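PDB 2WMF: fucolectin-related protein, which hydrolyses host carbohydrate antigens, probably of the blood-group type, as the catalytic module of a family 98 glycoside hydrolase. Local coordinates for residues W238-W247 and M274-V282; N453-P464 and R529-T539. All coordinates share one frame; numbering follows the deposited sequence.

In the fold
From the N terminus, the chain builds an eight-stranded parallel barrel, and contact 1 falls at its seventh strand: 238-247 meets the helical segment 274-282, closing a loop of 26 residues just before strand 289-293 completes the barrel. Contact 2 opens later, in the C-terminal region. There 453-464 pairs with 529-539 and closes a loop of 64 residues that holds two strands of a second antiparallel sheet, 467-472 and 477-482, and two helices. The two loops follow in series, neither nesting nor crossing. The centres of contacts 1 and 2 lie about 27 Å apart. The helix of contact 1 also bridges the regions, since A276, M277 and M280 touch Y467 in strand 467-472.

Contact 1 (W238-W247 and M274-V282); sequences WGSSTDTWKW and MIAMEMMNV
K246 reaches E278 with a side chain bent at both outer torsions (chi3 61°, chi4 60°), which curls NZ round to a carboxylate arriving from the opposite direction on an extended chain. NZ lies 2.8 Å from E278 OE2 and uses the syn lone pair of that oxygen; a weaker bond of 3.1 Å joins NZ to E278 OE1, so the salt bridge is forked but unequal. The same NZ donates to D243 O at 2.8 Å from above the carbonyl plane, while K246 N reaches that oxygen from the other face. Outside the two segments, the amide of N213 spans the pair, accepting from K246 NZ and donating to E278 OE1.

T242 turns its methyl anti to the backbone N, placing CG2 3.5 Å from E278 OE1 and against I275 CG2. Its hydroxyl joins the same carboxylate through water 1, which donates to E278 OE1 and lies 2.8 Å from T242 OG1.

At the start of the strand, V282 lays CG1 over one face of the W238 ring, towards the rim, and sets CG2 3.2 Å from S240 OG. At the far end, M274 SD sits 4.1 Å from W247 CZ3 in an oblique Met-aromatic contact, while W247 NE1 donates to T253 O.

The axes of strand 238-243 and helix 274-282 run nearly antiparallel (162°, closest approach 8.5 Å). Strands 237-243 and 289-293 are parallel neighbours, so with helix 272-283 they make a beta-alpha-beta crossover of the (beta/alpha)8 barrel. Chemically, the contact is a buried cluster of polar groups flanked by apolar packing: E278 OE1 is approached by lysine, asparagine and water, and the convergence of these partners restricts how the carboxylate can rotate and fastens the helix to the C-terminal end of the strand.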
loop_
_atom_site.group_PDB
_atom_site.type_symbol
_atom_site.label_atom_id
_atom_site.label_comp_id
_atom_site.label_asym_id
_atom_site.label_seq_id
_atom_site.Cartn_x
_atom_site.Cartn_y
_atom_site.Cartn_z
ATOM N N TRP A 238 -8.981 -3.278 -5.800
ATOM C CA TRP A 238 -7.652 -2.795 -6.180
ATOM C C TRP A 238 -6.731 -2.753 -4.962
ATOM O O TRP A 238 -7.187 -2.780 -3.807
ATOM C CB TRP A 238 -7.696 -1.422 -6.879
ATOM C CG TRP A 238 -7.947 -0.205 -6.018
ATOM C CD1 TRP A 238 -9.148 0.258 -5.572
ATOM C CD2 TRP A 238 -6.972 0.765 -5.604
ATOM N NE1 TRP A 238 -8.981 1.444 -4.880
ATOM C CE2 TRP A 238 -7.641 1.748 -4.852
ATOM C CE3 TRP A 238 -5.592 0.879 -5.775
ATOM C CZ2 TRP A 238 -6.982 2.858 -4.310
ATOM C CZ3 TRP A 238 -4.950 1.959 -5.205
ATOM C CH2 TRP A 238 -5.645 2.943 -4.491
ATOM N N GLY A 239 -5.442 -2.566 -5.220
ATOM C CA GLY A 239 -4.519 -2.364 -4.124
ATOM C C GLY A 239 -3.126 -2.002 -4.577
ATOM O O GLY A 239 -2.971 -1.303 -5.591
ATOM N N SER A 240 -2.138 -2.464 -3.806
ATOM C CA SER A 240 -0.746 -2.038 -3.966
ATOM C C SER A 240 0.249 -3.086 -3.588
ATOM O O SER A 240 0.014 -3.897 -2.682
ATOM C CB SER A 240 -0.491 -0.827 -3.034
ATOM O OG SER A 240 -0.940 -1.112 -1.689
ATOM N N SER A 241 1.404 -3.033 -4.274
ATOM C CA SER A 241 2.645 -3.583 -3.739
ATOM C C SER A 241 3.472 -2.372 -3.332
ATOM O O SER A 241 3.925 -1.604 -4.170
ATOM C CB SER A 241 3.441 -4.383 -4.762
ATOM O OG SER A 241 4.730 -4.682 -4.255
ATOM N N THR A 242 3.645 -2.210 -2.037
ATOM C CA THR A 242 4.388 -1.091 -1.439
ATOM C C THR A 242 5.852 -1.543 -1.380
ATOM O O THR A 242 6.174 -2.473 -0.627
ATOM C CB THR A 242 3.872 -0.769 -0.009
ATOM O OG1 THR A 242 2.550 -0.238 -0.071
ATOM C CG2 THR A 242 4.773 0.226 0.693
ATOM N N ASP A 243 6.722 -0.886 -2.165
ATOM C CA ASP A 243 8.078 -1.413 -2.382
ATOM C C ASP A 243 9.146 -0.490 -1.807
ATOM O O ASP A 243 9.368 0.602 -2.333
ATOM C CB ASP A 243 8.329 -1.680 -3.872
ATOM C CG ASP A 243 9.668 -2.343 -4.144
ATOM O OD1 ASP A 243 10.360 -2.718 -3.174
ATOM O OD2 ASP A 243 9.961 -2.522 -5.353
ATOM N N THR A 244 9.837 -0.968 -0.783
ATOM C CA THR A 244 10.882 -0.150 -0.104
ATOM C C THR A 244 12.168 -0.038 -0.961
ATOM O O THR A 244 13.038 0.772 -0.649
ATOM C CB THR A 244 11.223 -0.665 1.281
ATOM O OG1 THR A 244 11.754 -1.983 1.187
ATOM C CG2 THR A 244 9.947 -0.652 2.224
ATOM N N TRP A 245 12.248 -0.819 -2.049
ATOM C CA TRP A 245 13.297 -0.594 -3.061
ATOM C C TRP A 245 13.209 0.827 -3.637
ATOM O O TRP A 245 14.192 1.332 -4.199
ATOM C CB TRP A 245 13.227 -1.618 -4.207
ATOM C CG TRP A 245 13.894 -2.938 -3.977
ATOM C CD1 TRP A 245 13.303 -4.130 -3.666
ATOM C CD2 TRP A 245 15.293 -3.216 -4.121
ATOM N NE1 TRP A 245 14.242 -5.120 -3.580
ATOM C CE2 TRP A 245 15.472 -4.603 -3.888
ATOM C CE3 TRP A 245 16.400 -2.443 -4.440
ATOM C CZ2 TRP A 245 16.736 -5.221 -3.912
ATOM C CZ3 TRP A 245 17.663 -3.062 -4.491
ATOM C CH2 TRP A 245 17.807 -4.439 -4.208
ATOM N N LYS A 246 12.049 1.490 -3.522
ATOM C CA LYS A 246 11.983 2.922 -3.946
ATOM C C LYS A 246 13.101 3.748 -3.265
ATOM O O LYS A 246 13.629 4.730 -3.867
ATOM C CB LYS A 246 10.609 3.540 -3.709
ATOM C CG LYS A 246 10.256 3.904 -2.254
ATOM C CD LYS A 246 8.964 4.698 -2.150
ATOM C CE LYS A 246 7.753 3.960 -2.676
ATOM N NZ LYS A 246 7.444 2.673 -1.987
ATOM N N TRP A 247 13.410 3.391 -2.021
ATOM C CA TRP A 247 14.381 4.145 -1.233
ATOM C C TRP A 247 15.768 4.070 -1.932
ATOM O O TRP A 247 16.491 5.082 -2.066
ATOM C CB TRP A 247 14.419 3.650 0.225
ATOM C CG TRP A 247 14.881 4.652 1.238
ATOM C CD1 TRP A 247 16.087 4.684 1.834
ATOM C CD2 TRP A 247 14.123 5.725 1.810
ATOM N NE1 TRP A 247 16.160 5.716 2.760
ATOM C CE2 TRP A 247 14.966 6.397 2.730
ATOM C CE3 TRP A 247 12.802 6.178 1.650
ATOM C CZ2 TRP A 247 14.512 7.474 3.505
ATOM C CZ3 TRP A 247 12.377 7.260 2.404
ATOM C CH2 TRP A 247 13.220 7.901 3.298
ATOM N N MET A 274 6.153 5.083 7.472
ATOM C CA MET A 274 5.889 5.554 6.115
ATOM C C MET A 274 5.322 4.430 5.214
ATOM O O MET A 274 4.547 4.703 4.285
ATOM C CB MET A 274 7.127 6.179 5.471
ATOM C CG MET A 274 6.922 6.697 4.038
ATOM S SD MET A 274 8.446 7.523 3.448
ATOM C CE MET A 274 8.093 7.521 1.688
ATOM N N ILE A 275 5.725 3.194 5.474
ATOM C CA ILE A 275 5.112 2.029 4.811
ATOM C C ILE A 275 3.563 2.050 5.062
ATOM O O ILE A 275 2.732 1.911 4.136
ATOM C CB ILE A 275 5.687 0.713 5.298
ATOM C CG1 ILE A 275 7.177 0.591 4.961
ATOM C CG2 ILE A 275 4.978 -0.480 4.631
ATOM C CD1 ILE A 275 7.871 -0.492 5.776
ATOM N N ALA A 276 3.211 2.271 6.333
ATOM C CA ALA A 276 1.795 2.437 6.728
ATOM C C ALA A 276 1.100 3.624 6.057
ATOM O O ALA A 276 -0.098 3.533 5.681
ATOM C CB ALA A 276 1.652 2.487 8.239
ATOM N N MET A 277 1.821 4.731 5.892
ATOM C CA MET A 277 1.245 5.876 5.175
ATOM C C MET A 277 0.927 5.544 3.693
ATOM O O MET A 277 -0.126 5.946 3.153
ATOM C CB MET A 277 2.167 7.075 5.299
ATOM C CG MET A 277 2.250 7.573 6.760
ATOM S SD MET A 277 3.774 8.476 7.238
ATOM C CE MET A 277 3.872 9.559 5.909
ATOM N N GLU A 278 1.815 4.797 3.026
ATOM C CA GLU A 278 1.521 4.262 1.694
ATOM C C GLU A 278 0.237 3.366 1.709
ATOM O O GLU A 278 -0.590 3.471 0.811
ATOM C CB GLU A 278 2.728 3.519 1.087
ATOM C CG GLU A 278 4.027 4.301 1.005
ATOM C CD GLU A 278 4.985 3.707 0.007
ATOM O OE1 GLU A 278 4.538 3.241 -1.056
ATOM O OE2 GLU A 278 6.208 3.652 0.290
ATOM N N MET A 279 0.095 2.526 2.739
ATOM C CA MET A 279 -1.120 1.723 2.865
ATOM C C MET A 279 -2.345 2.635 3.061
ATOM O O MET A 279 -3.412 2.377 2.503
ATOM C CB MET A 279 -1.047 0.742 4.047
ATOM C CG MET A 279 0.138 -0.267 3.949
ATOM S SD MET A 279 0.365 -1.178 5.513
ATOM C CE MET A 279 -1.102 -2.214 5.574
ATOM N N MET A 280 -2.196 3.707 3.860
ATOM C CA MET A 280 -3.296 4.657 4.027
ATOM C C MET A 280 -3.801 5.276 2.708
ATOM O O MET A 280 -4.972 5.461 2.543
ATOM C CB MET A 280 -2.888 5.779 4.971
ATOM C CG MET A 280 -4.035 6.697 5.361
ATOM S SD MET A 280 -3.541 8.099 6.396
ATOM C CE MET A 280 -3.282 7.260 7.953
ATOM N N ASN A 281 -2.906 5.585 1.760
ATOM C CA ASN A 281 -3.294 6.098 0.456
ATOM C C ASN A 281 -4.211 5.129 -0.278
ATOM O O ASN A 281 -5.095 5.560 -1.033
ATOM C CB ASN A 281 -2.037 6.326 -0.402
ATOM C CG ASN A 281 -1.247 7.571 -0.004
ATOM O OD1 ASN A 281 -1.604 8.313 0.926
ATOM N ND2 ASN A 281 -0.118 7.766 -0.694
ATOM N N VAL A 282 -3.931 3.846 -0.089
ATOM C CA VAL A 282 -4.707 2.758 -0.745
ATOM C C VAL A 282 -6.061 2.616 -0.020
ATOM O O VAL A 282 -7.144 2.730 -0.656
ATOM C CB VAL A 282 -3.897 1.455 -0.778
ATOM C CG1 VAL A 282 -4.784 0.278 -1.185
ATOM C CG2 VAL A 282 -2.661 1.622 -1.748
HETATM O O HOH W 1 2.482 1.717 -2.102
#

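Contact 2 (N453-P464 and R529-T539); sequences NNTKSLSLDLTP and RTTTLTLSGHT. Unlike the reference sequence in segment 529-539: S536 (reference Lys).
S457, S459 and D461 form antiparallel hydrogen-bonded pairs with S536, T534 and T532, joining two central strands of a six-stranded antiparallel sheet. The bonds are of ordinary length and fairly straight; S459 N to T534 O, for example, is 2.8 Å with an N-H...O angle of 162°. The register slips at one end in a classic beta bulge, where S536 O lies in reach of two amides, K456 N at 2.9 Å and S457 N at 3.2 Å, both in its carbonyl plane. A weak bond from T455 OG1 adds a third donor.

L458, L460, L533 and L535 share one face. L460 and L533 lie side by side there, with L460 CD2 3.5 Å from L533 CD1, and I479 of the second sheet touches L533.

On the other face, water 2 links D461 OD2, T532 OG1 and T530 O, while D461 OD1 is held by Q445 and N443. Beyond the paired residues R529, bent at chi3 (-57°), clasps the chain just past the end of strand 457-462: NE donates to T463 OG1 at 2.9 Å, and NH1, which also serves N483 O, lies 2.9 Å from P464 O, within the carbonyl plane.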
loop_
_atom_site.group_PDB
_atom_site.type_symbol
_atom_site.label_atom_id
_atom_site.label_comp_id
_atom_site.label_asym_id
_atom_site.label_seq_id
_atom_site.Cartn_x
_atom_site.Cartn_y
_atom_site.Cartn_z
ATOM N N ASN A 453 -19.965 18.283 18.060
ATOM C CA ASN A 453 -19.640 19.194 19.163
ATOM C C ASN A 453 -18.834 18.531 20.312
ATOM O O ASN A 453 -18.736 19.133 21.416
ATOM C CB ASN A 453 -20.891 19.913 19.650
ATOM C CG ASN A 453 -21.780 19.036 20.496
ATOM O OD1 ASN A 453 -21.590 17.810 20.538
ATOM N ND2 ASN A 453 -22.785 19.645 21.186
ATOM N N ASN A 454 -18.194 17.370 20.055
ATOM C CA ASN A 454 -17.188 16.810 21.000
ATOM C C ASN A 454 -16.096 17.879 21.272
ATOM O O ASN A 454 -15.654 18.065 22.418
ATOM C CB ASN A 454 -16.595 15.505 20.475
ATOM C CG ASN A 454 -17.605 14.368 20.459
ATOM O OD1 ASN A 454 -17.983 13.845 19.384
ATOM N ND2 ASN A 454 -18.070 13.979 21.642
ATOM N N THR A 455 -15.696 18.559 20.196
ATOM C CA THR A 455 -14.775 19.701 20.226
ATOM C C THR A 455 -14.994 20.553 18.996
ATOM O O THR A 455 -15.487 20.089 17.995
ATOM C CB THR A 455 -13.302 19.216 20.379
ATOM O OG1 THR A 455 -12.479 20.294 20.869
ATOM C CG2 THR A 455 -12.768 18.670 19.105
ATOM N N LYS A 456 -14.600 21.829 19.034
ATOM C CA LYS A 456 -14.780 22.687 17.871
ATOM C C LYS A 456 -13.726 22.420 16.804
ATOM O O LYS A 456 -14.052 22.313 15.597
ATOM C CB LYS A 456 -14.714 24.157 18.261
ATOM C CG LYS A 456 -15.150 25.050 17.154
ATOM C CD LYS A 456 -15.210 26.463 17.646
ATOM C CE LYS A 456 -15.949 27.358 16.661
ATOM N NZ LYS A 456 -15.736 26.971 15.231
ATOM N N SER A 457 -12.460 22.352 17.219
ATOM C CA SER A 457 -11.405 22.030 16.292
ATOM C C SER A 457 -10.331 21.234 16.992
ATOM O O SER A 457 -10.262 21.179 18.210
ATOM C CB SER A 457 -10.835 23.277 15.627
ATOM O OG SER A 457 -10.128 24.040 16.571
ATOM N N LEU A 458 -9.532 20.539 16.188
ATOM C CA LEU A 458 -8.458 19.690 16.698
ATOM C C LEU A 458 -7.227 20.022 15.875
ATOM O O LEU A 458 -7.254 19.991 14.649
ATOM C CB LEU A 458 -8.865 18.216 16.581
ATOM C CG LEU A 458 -7.925 17.147 17.105
ATOM C CD1 LEU A 458 -8.704 15.870 17.410
ATOM C CD2 LEU A 458 -6.823 16.817 16.095
ATOM N N SER A 459 -6.165 20.404 16.548
ATOM C CA SER A 459 -4.896 20.612 15.870
ATOM C C SER A 459 -3.841 19.550 16.200
ATOM O O SER A 459 -3.823 18.972 17.282
ATOM C CB SER A 459 -4.366 21.980 16.310
ATOM O OG SER A 459 -5.246 23.001 15.843
ATOM N N LEU A 460 -2.903 19.358 15.257
ATOM C CA LEU A 460 -1.786 18.436 15.436
ATOM C C LEU A 460 -0.490 19.074 14.930
ATOM O O LEU A 460 -0.481 19.738 13.855
ATOM C CB LEU A 460 -1.995 17.098 14.677
ATOM C CG LEU A 460 -3.048 16.164 15.263
ATOM C CD1 LEU A 460 -3.501 15.144 14.213
ATOM C CD2 LEU A 460 -2.377 15.426 16.428
ATOM N N ASP A 461 0.580 18.844 15.694
ATOM C CA ASP A 461 1.947 19.127 15.284
ATOM C C ASP A 461 2.602 17.772 15.173
ATOM O O ASP A 461 2.637 17.001 16.150
ATOM C CB ASP A 461 2.652 20.053 16.282
ATOM C CG ASP A 461 4.044 20.468 15.843
ATOM O OD1 ASP A 461 4.381 20.380 14.666
ATOM O OD2 ASP A 461 4.814 20.915 16.739
ATOM N N LEU A 462 3.104 17.501 13.949
ATOM C CA LEU A 462 3.527 16.172 13.545
ATOM C C LEU A 462 4.973 16.191 13.038
ATOM O O LEU A 462 5.290 16.923 12.133
ATOM C CB LEU A 462 2.700 15.663 12.379
ATOM C CG LEU A 462 1.188 15.690 12.525
ATOM C CD1 LEU A 462 0.472 15.926 11.169
ATOM C CD2 LEU A 462 0.779 14.412 13.240
ATOM N N THR A 463 5.818 15.363 13.618
ATOM C CA THR A 463 7.145 15.176 13.076
ATOM C C THR A 463 7.065 14.299 11.840
ATOM O O THR A 463 6.052 13.608 11.619
ATOM C CB THR A 463 8.132 14.550 14.091
ATOM O OG1 THR A 463 7.808 13.164 14.323
ATOM C CG2 THR A 463 8.192 15.322 15.422
ATOM N N PRO A 464 8.129 14.294 11.019
ATOM C CA PRO A 464 8.118 13.367 9.916
ATOM C C PRO A 464 7.839 11.912 10.302
ATOM O O PRO A 464 8.215 11.463 11.373
ATOM C CB PRO A 464 9.511 13.530 9.294
ATOM C CG PRO A 464 9.899 14.979 9.603
ATOM C CD PRO A 464 9.318 15.200 10.994
ATOM N N ARG A 529 9.793 11.065 19.750
ATOM C CA ARG A 529 9.502 12.309 19.034
ATOM C C ARG A 529 8.105 12.742 19.520
ATOM O O ARG A 529 7.277 11.908 19.851
ATOM C CB ARG A 529 9.467 12.086 17.490
ATOM C CG ARG A 529 10.662 11.337 16.992
ATOM C CD ARG A 529 10.828 11.421 15.491
ATOM N NE ARG A 529 9.739 10.978 14.620
ATOM C CZ ARG A 529 9.407 9.702 14.374
ATOM N NH1 ARG A 529 8.492 9.436 13.459
ATOM N NH2 ARG A 529 9.937 8.684 15.059
ATOM N N THR A 530 7.840 14.037 19.481
ATOM C CA THR A 530 6.639 14.589 20.091
ATOM C C THR A 530 5.535 14.932 19.062
ATOM O O THR A 530 5.777 15.627 18.051
ATOM C CB THR A 530 6.968 15.880 20.856
ATOM O OG1 THR A 530 7.962 15.573 21.849
ATOM C CG2 THR A 530 5.698 16.405 21.554
ATOM N N THR A 531 4.328 14.438 19.328
ATOM C CA THR A 531 3.117 14.776 18.616
ATOM C C THR A 531 2.279 15.543 19.619
ATOM O O THR A 531 2.057 15.069 20.719
ATOM C CB THR A 531 2.330 13.523 18.175
ATOM O OG1 THR A 531 3.150 12.705 17.344
ATOM C CG2 THR A 531 1.058 13.933 17.429
ATOM N N THR A 532 1.868 16.755 19.235
ATOM C CA THR A 532 1.086 17.610 20.142
ATOM C C THR A 532 -0.330 17.681 19.569
ATOM O O THR A 532 -0.528 18.063 18.384
ATOM C CB THR A 532 1.687 19.010 20.243
ATOM O OG1 THR A 532 3.060 18.910 20.656
ATOM C CG2 THR A 532 0.863 19.873 21.229
ATOM N N LEU A 533 -1.301 17.323 20.409
ATOM C CA LEU A 533 -2.717 17.289 20.026
ATOM C C LEU A 533 -3.476 18.321 20.876
ATOM O O LEU A 533 -3.383 18.292 22.105
ATOM C CB LEU A 533 -3.260 15.890 20.292
ATOM C CG LEU A 533 -4.750 15.702 20.057
ATOM C CD1 LEU A 533 -5.072 16.016 18.632
ATOM C CD2 LEU A 533 -5.169 14.244 20.496
ATOM N N THR A 534 -4.183 19.247 20.227
ATOM C CA THR A 534 -4.889 20.310 20.920
ATOM C C THR A 534 -6.367 20.297 20.517
ATOM O O THR A 534 -6.709 20.359 19.336
ATOM C CB THR A 534 -4.294 21.687 20.594
ATOM O OG1 THR A 534 -2.876 21.661 20.786
ATOM C CG2 THR A 534 -4.859 22.753 21.508
ATOM N N LEU A 535 -7.239 20.149 21.514
ATOM C CA LEU A 535 -8.686 20.164 21.298
ATOM C C LEU A 535 -9.205 21.507 21.782
ATOM O O LEU A 535 -9.112 21.812 22.981
ATOM C CB LEU A 535 -9.369 19.054 22.082
ATOM C CG LEU A 535 -8.938 17.622 21.826
ATOM C CD1 LEU A 535 -9.701 16.648 22.770
ATOM C CD2 LEU A 535 -9.169 17.263 20.399
ATOM N N SER A 536 -9.703 22.300 20.850
ATOM C CA SER A 536 -10.203 23.626 21.138
ATOM C C SER A 536 -11.690 23.546 21.239
ATOM O O SER A 536 -12.357 23.098 20.318
ATOM C CB SER A 536 -9.836 24.589 20.025
ATOM O OG SER A 536 -10.224 25.919 20.318
ATOM N N GLY A 537 -12.202 23.949 22.383
ATOM C CA GLY A 537 -13.622 24.119 22.562
ATOM C C GLY A 537 -14.166 22.781 22.892
ATOM O O GLY A 537 -15.189 22.380 22.319
ATOM N N HIS A 538 -13.465 22.051 23.753
ATOM C CA HIS A 538 -13.927 20.741 24.167
ATOM C C HIS A 538 -15.034 20.943 25.222
ATOM O O HIS A 538 -14.782 21.415 26.349
ATOM C CB HIS A 538 -12.790 19.856 24.677
ATOM C CG HIS A 538 -13.179 18.411 24.787
ATOM N ND1 HIS A 538 -13.771 17.883 25.918
ATOM C CD2 HIS A 538 -13.129 17.402 23.879
ATOM C CE1 HIS A 538 -14.034 16.601 25.712
ATOM N NE2 HIS A 538 -13.663 16.288 24.480
ATOM N N THR A 539 -16.258 20.574 24.827
ATOM C CA THR A 539 -17.513 21.122 25.427
ATOM C C THR A 539 -17.678 21.123 26.956
ATOM O O THR A 539 -18.051 22.166 27.540
ATOM C CB THR A 539 -18.772 20.422 24.830
ATOM O OG1 THR A 539 -18.478 19.037 24.585
ATOM C CG2 THR A 539 -19.183 21.088 23.531
HETATM O O HOH W 2 4.762 18.489 18.647
HETATM O O HOH W 3 4.996 13.828 15.912
#